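PDB 2EO4: HIT domain-containing protein from Sulfolobus tokodaii, which binds zinc and, as a member of the histidine triad family, probably binds nucleotides and hydrolyses them, perhaps as an adenylylsulfatase. Local coordinates for residues A[16-21]-A[39-44]; A[46-51]-A[82-87]; A[62-67]-A[138-143]; A[76-81]-A[99-104]. All blocks are in the same frame, centred on the assembly; numbering follows the deposited sequence.

Interaction 1 (A[16-21]-A[39-44]); sequences VYEDEK and IPKKHF. With ZN (zinc ion), chain B.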
# COMPACT_ATOMS: atom_id res chain seq x y z
N VAL A 16 6.31 -9.74 15.15
CA VAL A 16 6.76 -8.49 15.75
C VAL A 16 5.53 -7.74 16.25
O VAL A 16 5.64 -6.76 16.98
CB VAL A 16 7.56 -7.60 14.77
CG1 VAL A 16 8.85 -8.31 14.35
CG2 VAL A 16 6.72 -7.25 13.55
N TYR A 17 4.36 -8.23 15.85
CA TYR A 17 3.08 -7.65 16.26
C TYR A 17 1.97 -8.68 16.12
O TYR A 17 1.95 -9.46 15.17
CB TYR A 17 2.71 -6.42 15.43
CG TYR A 17 1.34 -5.86 15.80
CD1 TYR A 17 1.20 -4.96 16.85
CD2 TYR A 17 0.19 -6.28 15.13
CE1 TYR A 17 -0.05 -4.49 17.24
CE2 TYR A 17 -1.08 -5.81 15.51
CZ TYR A 17 -1.18 -4.92 16.57
OH TYR A 17 -2.42 -4.46 16.96
N GLU A 18 1.04 -8.67 17.06
CA GLU A 18 -0.07 -9.59 16.98
C GLU A 18 -1.21 -9.19 17.90
O GLU A 18 -0.98 -8.75 19.03
CB GLU A 18 0.38 -11.03 17.30
CG GLU A 18 -0.76 -12.06 17.26
CD GLU A 18 -0.29 -13.49 17.48
OE1 GLU A 18 0.77 -13.69 18.11
OE2 GLU A 18 -0.99 -14.42 17.04
N ASP A 19 -2.42 -9.30 17.39
CA ASP A 19 -3.62 -9.05 18.18
C ASP A 19 -4.62 -10.12 17.76
O ASP A 19 -4.24 -11.07 17.08
CB ASP A 19 -4.18 -7.62 17.98
CG ASP A 19 -4.54 -7.30 16.54
OD1 ASP A 19 -5.10 -8.16 15.84
OD2 ASP A 19 -4.28 -6.14 16.13
N GLU A 20 -5.87 -9.98 18.15
CA GLU A 20 -6.87 -10.99 17.82
C GLU A 20 -7.14 -11.21 16.33
O GLU A 20 -7.49 -12.32 15.93
CB GLU A 20 -8.18 -10.68 18.53
CG GLU A 20 -8.10 -10.82 20.04
CD GLU A 20 -7.63 -12.20 20.47
OE1 GLU A 20 -8.32 -13.19 20.13
OE2 GLU A 20 -6.58 -12.30 21.14
N LYS A 21 -6.97 -10.17 15.52
CA LYS A 21 -7.27 -10.30 14.09
C LYS A 21 -6.14 -10.00 13.11
O LYS A 21 -6.28 -10.25 11.92
CB LYS A 21 -8.47 -9.42 13.74
CG LYS A 21 -9.76 -9.81 14.44
CD LYS A 21 -10.94 -9.04 13.89
CE LYS A 21 -12.24 -9.46 14.57
NZ LYS A 21 -13.43 -8.80 13.94
N ILE A 39 -0.34 -8.74 8.10
CA ILE A 39 -1.43 -9.52 7.56
C ILE A 39 -2.66 -9.66 8.44
O ILE A 39 -2.57 -9.59 9.67
CB ILE A 39 -0.98 -10.97 7.28
CG1 ILE A 39 -0.66 -11.67 8.61
CG2 ILE A 39 0.26 -10.99 6.39
CD1 ILE A 39 -0.40 -13.16 8.49
N PRO A 40 -3.83 -9.82 7.81
CA PRO A 40 -5.06 -10.00 8.57
C PRO A 40 -4.94 -11.50 8.86
O PRO A 40 -4.38 -12.23 8.03
CB PRO A 40 -6.16 -9.74 7.55
CG PRO A 40 -5.50 -8.87 6.51
CD PRO A 40 -4.13 -9.49 6.40
N LYS A 41 -5.41 -11.97 10.01
CA LYS A 41 -5.31 -13.40 10.29
C LYS A 41 -6.27 -14.18 9.40
O LYS A 41 -5.95 -15.30 8.97
CB LYS A 41 -5.59 -13.68 11.77
CG LYS A 41 -4.46 -13.22 12.67
CD LYS A 41 -4.69 -13.61 14.12
CE LYS A 41 -3.49 -13.26 14.97
NZ LYS A 41 -3.64 -13.76 16.38
N LYS A 42 -7.43 -13.60 9.11
CA LYS A 42 -8.40 -14.25 8.24
C LYS A 42 -7.82 -14.27 6.83
O LYS A 42 -7.21 -13.30 6.38
CB LYS A 42 -9.73 -13.50 8.25
CG LYS A 42 -10.76 -14.11 7.32
CD LYS A 42 -12.11 -13.43 7.46
CE LYS A 42 -13.15 -14.08 6.55
NZ LYS A 42 -14.49 -13.46 6.71
N HIS A 43 -8.03 -15.38 6.13
CA HIS A 43 -7.51 -15.56 4.78
C HIS A 43 -8.32 -14.88 3.67
O HIS A 43 -9.50 -15.17 3.49
CB HIS A 43 -7.38 -17.05 4.48
CG HIS A 43 -6.73 -17.36 3.16
ND1 HIS A 43 -5.39 -17.63 3.05
CD2 HIS A 43 -7.24 -17.41 1.91
CE1 HIS A 43 -5.09 -17.84 1.77
NE2 HIS A 43 -6.20 -17.71 1.06
N PHE A 44 -7.66 -13.98 2.94
CA PHE A 44 -8.25 -13.28 1.80
C PHE A 44 -7.19 -13.42 0.71
O PHE A 44 -6.01 -13.22 0.96
CB PHE A 44 -8.47 -11.79 2.11
CG PHE A 44 -9.57 -11.53 3.10
CD1 PHE A 44 -10.90 -11.77 2.77
CD2 PHE A 44 -9.27 -11.05 4.37
CE1 PHE A 44 -11.92 -11.52 3.68
CE2 PHE A 44 -10.28 -10.79 5.29
CZ PHE A 44 -11.60 -11.03 4.95
ZN ZN B . -3.93 -17.78 4.40
O HOH W 1 -8.48 -11.13 10.46
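Glu18 reaches Lys41 with a fully stretched side chain, its CG anti to the backbone N (chi1 179°), and the two chains cross at about a right angle. The OE2 atom of Glu18 forms a salt bridge of 2.8 Å with NZ of Lys41, which arrives on the anti side of the carboxylate and slightly out of its plane. OE1 of Glu18 is paired with Arg9, so the carboxylate joins two basic groups. At Asp19 the backbone takes over: its carbonyl O accepts a second hydrogen bond from Lys41 NZ, also 2.8 Å long. The side chain of Asp19 braces the turn itself, OD1 accepting from Lys21 N in an Asx turn and from Phe22 N, and OD2 from the hydroxyl of Tyr17.

This turn joins strand 15-18, outermost in the antiparallel HIT-domain sheet of this chain, to its neighbour 22-26, and Lys41 lies just past the end of strand 36-40, which follows next in the sheet. The extended lysine thus runs back along the turn, and its CD lies 3.6 Å from the carbonyl O of Glu20. Lys21 points its own side chain away, but its O receives the backbone N of Lys41 in a nearly straight bond of 2.7 Å (170° at the hydrogen), the donor standing above the carbonyl plane. A water donates to the same Lys21 O and accepts from Lys42 N, carrying the link one residue further. Beyond it His43 turns to the metal, ND1 binding zinc at 2.0 Å beside Cys1, Cys4 and His94.

Interaction 2 (A[46-51]-A[82-87]); sequences NYLEAD and TNIGRS. With PO4 (phosphate ion), chain C.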
# COMPACT_ATOMS: atom_id res chain seq x y z
N ASN A 46 -6.40 -11.56 -1.79
CA ASN A 46 -5.68 -10.31 -2.04
C ASN A 46 -6.46 -9.14 -1.44
O ASN A 46 -7.49 -9.32 -0.81
CB ASN A 46 -5.50 -10.11 -3.55
CG ASN A 46 -6.81 -10.10 -4.30
OD1 ASN A 46 -7.68 -9.28 -4.02
ND2 ASN A 46 -6.97 -11.02 -5.25
N TYR A 47 -5.94 -7.93 -1.66
CA TYR A 47 -6.54 -6.71 -1.14
C TYR A 47 -8.00 -6.49 -1.57
O TYR A 47 -8.83 -6.04 -0.78
CB TYR A 47 -5.69 -5.51 -1.59
CG TYR A 47 -6.01 -4.19 -0.92
CD1 TYR A 47 -7.04 -3.38 -1.38
CD2 TYR A 47 -5.26 -3.76 0.18
CE1 TYR A 47 -7.31 -2.15 -0.78
CE2 TYR A 47 -5.53 -2.53 0.79
CZ TYR A 47 -6.55 -1.74 0.30
OH TYR A 47 -6.81 -0.53 0.91
N LEU A 48 -8.30 -6.83 -2.82
CA LEU A 48 -9.65 -6.63 -3.36
C LEU A 48 -10.71 -7.57 -2.80
O LEU A 48 -11.91 -7.29 -2.89
CB LEU A 48 -9.60 -6.76 -4.88
CG LEU A 48 -8.55 -5.89 -5.57
CD1 LEU A 48 -8.61 -6.12 -7.07
CD2 LEU A 48 -8.80 -4.42 -5.25
N GLU A 49 -10.28 -8.69 -2.21
CA GLU A 49 -11.22 -9.66 -1.66
C GLU A 49 -11.56 -9.43 -0.20
O GLU A 49 -12.47 -10.07 0.34
CB GLU A 49 -10.67 -11.08 -1.84
CG GLU A 49 -10.50 -11.52 -3.28
CD GLU A 49 -11.81 -11.52 -4.05
OE1 GLU A 49 -12.83 -11.96 -3.48
OE2 GLU A 49 -11.81 -11.09 -5.22
N ALA A 50 -10.84 -8.52 0.45
CA ALA A 50 -11.07 -8.24 1.86
C ALA A 50 -12.22 -7.26 2.06
O ALA A 50 -12.43 -6.36 1.24
CB ALA A 50 -9.80 -7.68 2.49
N ASP A 51 -12.97 -7.43 3.15
CA ASP A 51 -14.08 -6.54 3.46
C ASP A 51 -13.52 -5.20 3.93
O ASP A 51 -12.35 -5.12 4.33
CB ASP A 51 -14.97 -7.14 4.56
CG ASP A 51 -14.21 -7.36 5.85
OD1 ASP A 51 -13.46 -8.36 5.94
OD2 ASP A 51 -14.35 -6.53 6.78
N THR A 82 1.39 -3.73 -1.64
CA THR A 82 0.67 -4.99 -1.64
C THR A 82 0.40 -5.29 -3.10
O THR A 82 0.09 -4.39 -3.89
CB THR A 82 -0.65 -4.92 -0.83
OG1 THR A 82 -1.22 -6.23 -0.75
CG2 THR A 82 -1.64 -3.95 -1.46
N ASN A 83 0.54 -6.56 -3.45
CA ASN A 83 0.36 -6.98 -4.83
C ASN A 83 -0.89 -7.81 -5.03
O ASN A 83 -1.23 -8.65 -4.20
CB ASN A 83 1.58 -7.78 -5.28
CG ASN A 83 2.86 -6.99 -5.16
OD1 ASN A 83 2.95 -5.88 -5.68
ND2 ASN A 83 3.86 -7.55 -4.49
N ILE A 84 -1.57 -7.57 -6.15
CA ILE A 84 -2.79 -8.28 -6.48
C ILE A 84 -2.59 -8.99 -7.81
O ILE A 84 -2.55 -8.34 -8.86
CB ILE A 84 -3.98 -7.31 -6.61
CG1 ILE A 84 -4.19 -6.56 -5.29
CG2 ILE A 84 -5.24 -8.08 -6.98
CD1 ILE A 84 -5.01 -5.28 -5.44
N GLY A 85 -2.46 -10.31 -7.78
CA GLY A 85 -2.27 -11.07 -9.00
C GLY A 85 -0.81 -11.39 -9.30
O GLY A 85 0.09 -10.61 -8.97
N ARG A 86 -0.57 -12.53 -9.94
CA ARG A 86 0.79 -12.92 -10.26
C ARG A 86 1.50 -11.93 -11.18
O ARG A 86 2.70 -11.74 -11.05
CB ARG A 86 0.81 -14.33 -10.87
CG ARG A 86 0.04 -14.46 -12.17
CD ARG A 86 0.16 -15.88 -12.71
NE ARG A 86 -0.58 -16.05 -13.96
CZ ARG A 86 -0.61 -17.18 -14.66
NH1 ARG A 86 0.07 -18.24 -14.25
NH2 ARG A 86 -1.32 -17.24 -15.78
N SER A 87 0.76 -11.29 -12.09
CA SER A 87 1.39 -10.34 -13.00
C SER A 87 1.83 -9.06 -12.29
O SER A 87 2.57 -8.26 -12.85
CB SER A 87 0.46 -9.99 -14.18
OG SER A 87 -0.73 -9.33 -13.77
P PO4 C . 4.10 -11.06 -2.60
O1 PO4 C . 4.77 -11.23 -1.29
O2 PO4 C . 3.50 -9.71 -2.69
O3 PO4 C . 5.11 -11.23 -3.69
O4 PO4 C . 3.03 -12.09 -2.75
O HOH W 2 -3.00 -7.95 -2.08
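Ile84, near the end of strand 77-84, the last of the HIT-domain sheet within this chain, packs against Asn46, Tyr47 and Leu48 in the connection between strand 36-40 and helix 52-72. The van der Waals contacts come from two branches of the isoleucine. With chi1 at -60° its CG2 is anti to the backbone N and lies 3.7 Å from CG of Asn46, while CD1 at the other end makes the apolar contacts, 3.6 Å from CG of Leu48 and 3.9 Å from CB of Tyr47. Both Asn46 and Leu48 cross the isoleucine at about a right angle. An alanine in place of Ile84 would probably leave a gap beneath Leu48 and Tyr47 and let the 46-48 turn shift against the strand. Two residues earlier, on the same side of the strand, CG2 of Thr82 lies 4.0 Å from CD2 of Tyr47.

Polar links between the segments pass through a water. It accepts from Tyr47 N and donates to Thr82 OG1 and to the carbonyl O of Asn83, so one backbone N of the loop is linked to two oxygens of the strand. Asn46 OD1 bends back to weak bonds with the backbone N atoms of Leu48 and Glu49.

Two further partners place the contact. The Tyr47 hydroxyl bonds to the carbonyl of Ala59 of the second subunit, whose strand also continues the sheet beside 82-84, and Thr82 OG1 bonds to the carbonyl of His96, the predicted nucleotidylated histidine. On the other side of the strand, Asn83 ND2 donates to O2 of a phosphate ion at 2.8 Å (156° at the hydrogen), an ion also held by His96 and His98.

Interaction 3 (A[62-67]-A[138-143]); sequences VKLVSL and NLKRKI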
# COMPACT_ATOMS: atom_id res chain seq x y z
N VAL A 62 -0.83 -1.26 9.95
CA VAL A 62 0.31 -0.94 9.10
C VAL A 62 0.99 0.34 9.60
O VAL A 62 2.22 0.42 9.66
CB VAL A 62 -0.12 -0.78 7.63
CG1 VAL A 62 1.01 -0.18 6.79
CG2 VAL A 62 -0.49 -2.14 7.06
N LYS A 63 0.20 1.34 9.98
CA LYS A 63 0.81 2.58 10.48
C LYS A 63 1.63 2.31 11.75
O LYS A 63 2.79 2.72 11.84
CB LYS A 63 -0.26 3.63 10.81
CG LYS A 63 0.35 4.92 11.38
CD LYS A 63 -0.70 5.97 11.74
CE LYS A 63 -0.04 7.18 12.40
NZ LYS A 63 -0.99 8.29 12.70
N LEU A 64 1.02 1.65 12.72
CA LEU A 64 1.71 1.35 13.98
C LEU A 64 3.00 0.57 13.77
O LEU A 64 4.06 0.95 14.27
CB LEU A 64 0.79 0.55 14.91
CG LEU A 64 1.45 0.02 16.19
CD1 LEU A 64 2.00 1.17 17.01
CD2 LEU A 64 0.43 -0.78 17.00
N VAL A 65 2.91 -0.54 13.03
CA VAL A 65 4.07 -1.37 12.78
C VAL A 65 5.14 -0.61 12.00
O VAL A 65 6.33 -0.75 12.28
CB VAL A 65 3.68 -2.66 12.04
CG1 VAL A 65 4.92 -3.49 11.72
CG2 VAL A 65 2.72 -3.47 12.91
N SER A 66 4.72 0.21 11.03
CA SER A 66 5.67 0.99 10.25
C SER A 66 6.42 1.96 11.16
O SER A 66 7.64 2.09 11.07
CB SER A 66 4.95 1.77 9.14
OG SER A 66 4.44 0.89 8.14
N LEU A 67 5.69 2.65 12.03
CA LEU A 67 6.34 3.58 12.95
C LEU A 67 7.34 2.82 13.81
O LEU A 67 8.46 3.28 14.05
CB LEU A 67 5.31 4.28 13.84
CG LEU A 67 4.49 5.39 13.16
CD1 LEU A 67 3.34 5.82 14.05
CD2 LEU A 67 5.41 6.57 12.86
N ASN A 138 6.83 0.88 23.03
CA ASN A 138 6.98 2.29 23.40
C ASN A 138 5.93 3.15 22.71
O ASN A 138 5.39 4.09 23.30
CB ASN A 138 8.38 2.79 23.04
CG ASN A 138 8.57 4.26 23.37
OD1 ASN A 138 8.44 4.67 24.53
ND2 ASN A 138 8.88 5.06 22.36
N LEU A 139 5.63 2.84 21.45
CA LEU A 139 4.62 3.61 20.73
C LEU A 139 3.25 3.45 21.38
O LEU A 139 2.45 4.38 21.38
CB LEU A 139 4.57 3.16 19.26
CG LEU A 139 5.74 3.66 18.42
CD1 LEU A 139 5.78 2.90 17.09
CD2 LEU A 139 5.59 5.16 18.18
N LYS A 140 2.99 2.28 21.95
CA LYS A 140 1.71 2.06 22.62
C LYS A 140 1.65 2.82 23.94
O LYS A 140 0.57 3.15 24.42
CB LYS A 140 1.51 0.56 22.87
CG LYS A 140 1.25 -0.25 21.61
CD LYS A 140 1.08 -1.72 21.95
CE LYS A 140 0.47 -2.48 20.78
NZ LYS A 140 -0.89 -1.93 20.46
N ARG A 141 2.82 3.09 24.51
CA ARG A 141 2.89 3.80 25.78
C ARG A 141 2.81 5.31 25.64
O ARG A 141 2.34 6.00 26.55
CB ARG A 141 4.18 3.43 26.52
CG ARG A 141 4.24 4.01 27.93
CD ARG A 141 5.63 3.93 28.53
NE ARG A 141 6.05 2.57 28.86
CZ ARG A 141 7.01 1.91 28.21
NH1 ARG A 141 7.64 2.47 27.19
NH2 ARG A 141 7.35 0.69 28.61
N LYS A 142 3.26 5.85 24.51
CA LYS A 142 3.23 7.29 24.31
C LYS A 142 2.11 7.79 23.39
O LYS A 142 1.77 8.97 23.41
CB LYS A 142 4.59 7.79 23.80
CG LYS A 142 4.99 7.27 22.43
CD LYS A 142 6.36 7.82 22.05
CE LYS A 142 6.76 7.42 20.64
NZ LYS A 142 5.84 8.00 19.62
N ILE A 143 1.54 6.89 22.59
CA ILE A 143 0.46 7.29 21.68
C ILE A 143 -0.65 6.24 21.61
O ILE A 143 -1.52 6.31 20.75
CB ILE A 143 0.98 7.55 20.24
CG1 ILE A 143 1.38 6.23 19.57
CG2 ILE A 143 2.18 8.50 20.28
CD1 ILE A 143 1.78 6.38 18.12
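Helix 52-72, which packs against the HIT-domain sheet, meets the C-terminal helix 122-143 here in a steep, mainly apolar crossing: Leu64 and Leu67 on one side face Leu139, Lys140 and Ile143 on the other. The axes of the two short segments approach to 10.8 Å, with their directions 114° apart, and that separation is bridged by long side chains.

Leu139 carries the contact from the C-terminal helix. Its CG is anti to the carbonyl carbon (chi1 -75°), which sends CD1 toward the backbone of the facing helix; this methyl lies 3.6 Å from CB of Leu67 and 3.8 Å from the carbonyl O of Leu64. The side chains of Leu64 and Leu139 slide past one another in opposite directions, Leu64 CD1 coming to 4.0 Å from Leu139 CB. Ile143, a turn further on, adds a looser touch, its CD1 standing 4.4 Å from CD1 of Leu67.

Other residues of helix 52-72 pack elsewhere. Val62, Val65 and Ser66 lie on strands 77-84 and 97-102, whereas Leu67 also touches Leu48 of the second subunit. Within the helix, Ser66 OG donates to the carbonyl O of Val62 at 2.7 Å, from the face of that group opposite to the one used by Ser66 N, so a buried hydroxyl is satisfied by its own helix.

Toward solvent the contact closes with Lys140, which also rests on Tyr17 of strand 15-18. Its chain runs out extended and bends only at the last torsion (chi4 -61°), crossing Leu64 at about a right angle, with CE 4.1 Å and NZ 3.9 Å from Leu64 CD2.

Interaction 4 (A[76-81]-A[99-104]); sequences DGLRLL and IIPTWE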
# COMPACT_ATOMS: atom_id res chain seq x y z
N ASP A 76 15.28 5.93 7.20
CA ASP A 76 15.01 7.28 6.73
C ASP A 76 13.71 7.26 5.94
O ASP A 76 13.06 8.29 5.76
CB ASP A 76 16.15 7.78 5.85
CG ASP A 76 17.43 7.96 6.62
OD1 ASP A 76 17.39 8.65 7.66
OD2 ASP A 76 18.47 7.41 6.20
N GLY A 77 13.34 6.08 5.46
CA GLY A 77 12.12 5.95 4.70
C GLY A 77 11.57 4.53 4.74
O GLY A 77 12.20 3.63 5.29
N LEU A 78 10.39 4.35 4.16
CA LEU A 78 9.75 3.05 4.11
C LEU A 78 8.93 2.94 2.84
O LEU A 78 8.33 3.92 2.41
CB LEU A 78 8.78 2.86 5.29
CG LEU A 78 9.29 2.97 6.73
CD1 LEU A 78 8.08 2.99 7.66
CD2 LEU A 78 10.22 1.81 7.05
N ARG A 79 8.93 1.75 2.25
CA ARG A 79 8.14 1.48 1.05
C ARG A 79 7.03 0.54 1.52
O ARG A 79 7.31 -0.51 2.08
CB ARG A 79 8.98 0.74 -0.00
CG ARG A 79 10.18 1.48 -0.56
CD ARG A 79 11.13 0.52 -1.27
NE ARG A 79 10.46 -0.26 -2.31
CZ ARG A 79 10.96 -1.37 -2.86
NH1 ARG A 79 12.13 -1.84 -2.47
NH2 ARG A 79 10.27 -2.01 -3.79
N LEU A 80 5.77 0.93 1.30
CA LEU A 80 4.64 0.09 1.67
C LEU A 80 3.98 -0.39 0.39
O LEU A 80 3.73 0.41 -0.51
CB LEU A 80 3.60 0.87 2.48
CG LEU A 80 4.06 1.57 3.75
CD1 LEU A 80 2.85 2.08 4.51
CD2 LEU A 80 4.89 0.63 4.59
N LEU A 81 3.71 -1.68 0.29
CA LEU A 81 3.06 -2.17 -0.92
C LEU A 81 2.35 -3.50 -0.75
O LEU A 81 2.62 -4.27 0.16
CB LEU A 81 4.08 -2.32 -2.05
CG LEU A 81 5.17 -3.39 -1.88
CD1 LEU A 81 5.65 -3.84 -3.25
CD2 LEU A 81 6.32 -2.83 -1.06
N ILE A 99 6.39 -3.92 4.30
CA ILE A 99 6.96 -2.71 4.88
C ILE A 99 8.45 -2.95 4.67
O ILE A 99 9.05 -3.79 5.33
CB ILE A 99 6.69 -2.56 6.39
CG1 ILE A 99 5.18 -2.47 6.66
CG2 ILE A 99 7.35 -1.26 6.90
CD1 ILE A 99 4.83 -2.42 8.16
N ILE A 100 9.02 -2.21 3.72
CA ILE A 100 10.43 -2.35 3.36
C ILE A 100 11.20 -1.08 3.71
O ILE A 100 11.05 -0.05 3.07
CB ILE A 100 10.56 -2.63 1.85
CG1 ILE A 100 9.76 -3.89 1.49
CG2 ILE A 100 12.03 -2.81 1.46
CD1 ILE A 100 9.68 -4.18 -0.01
N PRO A 101 12.05 -1.15 4.75
CA PRO A 101 12.84 0.01 5.18
C PRO A 101 13.90 0.46 4.19
O PRO A 101 14.48 -0.34 3.46
CB PRO A 101 13.48 -0.47 6.49
CG PRO A 101 12.50 -1.50 6.99
CD PRO A 101 12.17 -2.25 5.72
N THR A 102 14.15 1.77 4.17
CA THR A 102 15.17 2.34 3.29
C THR A 102 16.00 3.33 4.09
O THR A 102 15.57 3.82 5.14
CB THR A 102 14.54 3.06 2.07
OG1 THR A 102 13.75 4.17 2.52
CG2 THR A 102 13.67 2.10 1.27
N TRP A 103 17.20 3.62 3.59
CA TRP A 103 18.10 4.57 4.24
C TRP A 103 18.77 5.41 3.17
O TRP A 103 18.98 4.95 2.04
CB TRP A 103 19.19 3.82 5.02
CG TRP A 103 18.68 3.00 6.16
CD1 TRP A 103 18.57 3.39 7.46
CD2 TRP A 103 18.19 1.66 6.09
NE1 TRP A 103 18.03 2.37 8.21
CE2 TRP A 103 17.79 1.30 7.39
CE3 TRP A 103 18.04 0.73 5.05
CZ2 TRP A 103 17.25 0.04 7.69
CZ3 TRP A 103 17.51 -0.52 5.35
CH2 TRP A 103 17.12 -0.85 6.65
N GLU A 104 19.10 6.65 3.51
CA GLU A 104 19.77 7.51 2.55
C GLU A 104 21.23 7.09 2.47
O GLU A 104 21.91 7.32 1.47
CB GLU A 104 19.62 8.97 2.97
CG GLU A 104 18.33 9.59 2.45
CD GLU A 104 17.93 10.85 3.18
OE1 GLU A 104 18.82 11.69 3.45
OE2 GLU A 104 16.73 11.02 3.46
O HOH W 3 14.49 9.28 3.07
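Asp76, Ile100 and Arg79 bury the most surface where strands 77-81 and 99-102 pair antiparallel. At one end Asp76 and Gly77 both face Thr102 in a classic beta bulge, the carbonyl O of Thr102 taking both backbone N atoms, from Asp76 at 3.0 Å and from Gly77 at 3.2 Å. The Asp76 carboxylate reaches past the strand end: its OD2 accepts from Glu104 N at 2.9 Å in a nearly straight bond (173°), met on the anti side. An asparagine at this position is likely to weaken that grip, since its side chain could offer the amide group of Glu104 an uncharged oxygen at most.

Ile100 and Arg79 form a hydrogen-bonded pair: Arg79 N to Ile100 O and Ile100 N to Arg79 O are both 2.9 Å. The arginine bends at chi3 (55°), folding its guanidinium back so that CD1 of Ile100 lies over the centre of one face. Its CD also lies 3.9 Å from CG2 of Thr102, and CD2 of Leu81 lies 3.8 Å from the same CD1 of Ile100.

Leu78, Leu80, Ile99 and Pro101 point to the opposite face of the sheet, where helix 52-72 packs on them through Ser66 and Ile69. Beyond strand 77-84 the sheet continues into the second subunit, and Arg86 of that chain forms a salt bridge with Glu104, while strand 36-40 flanks strand 97-102 on its other side.

Interactions 2 and 4 share strand 77-84 and both touch the second subunit, yet differ in chemistry: interaction 4 is antiparallel backbone pairing, with a bulge at one end, whereas the buried interaction 2 fastens a loop to the strand through apolar packing and one water. Interaction 1, across the chain's centre from interaction 4, is partly buried and chiefly polar, built on a lysine; its Phe44 packs onto Glu49 and Ala50 of interaction 2. Interaction 3 lies at the surface and is mostly apolar, joining two helices. Ser66 of its helix touches Ile99, Leu78 and Leu80 of interaction 4, and Tyr17 of interaction 1 packs on Leu64, Val65 and Lys140.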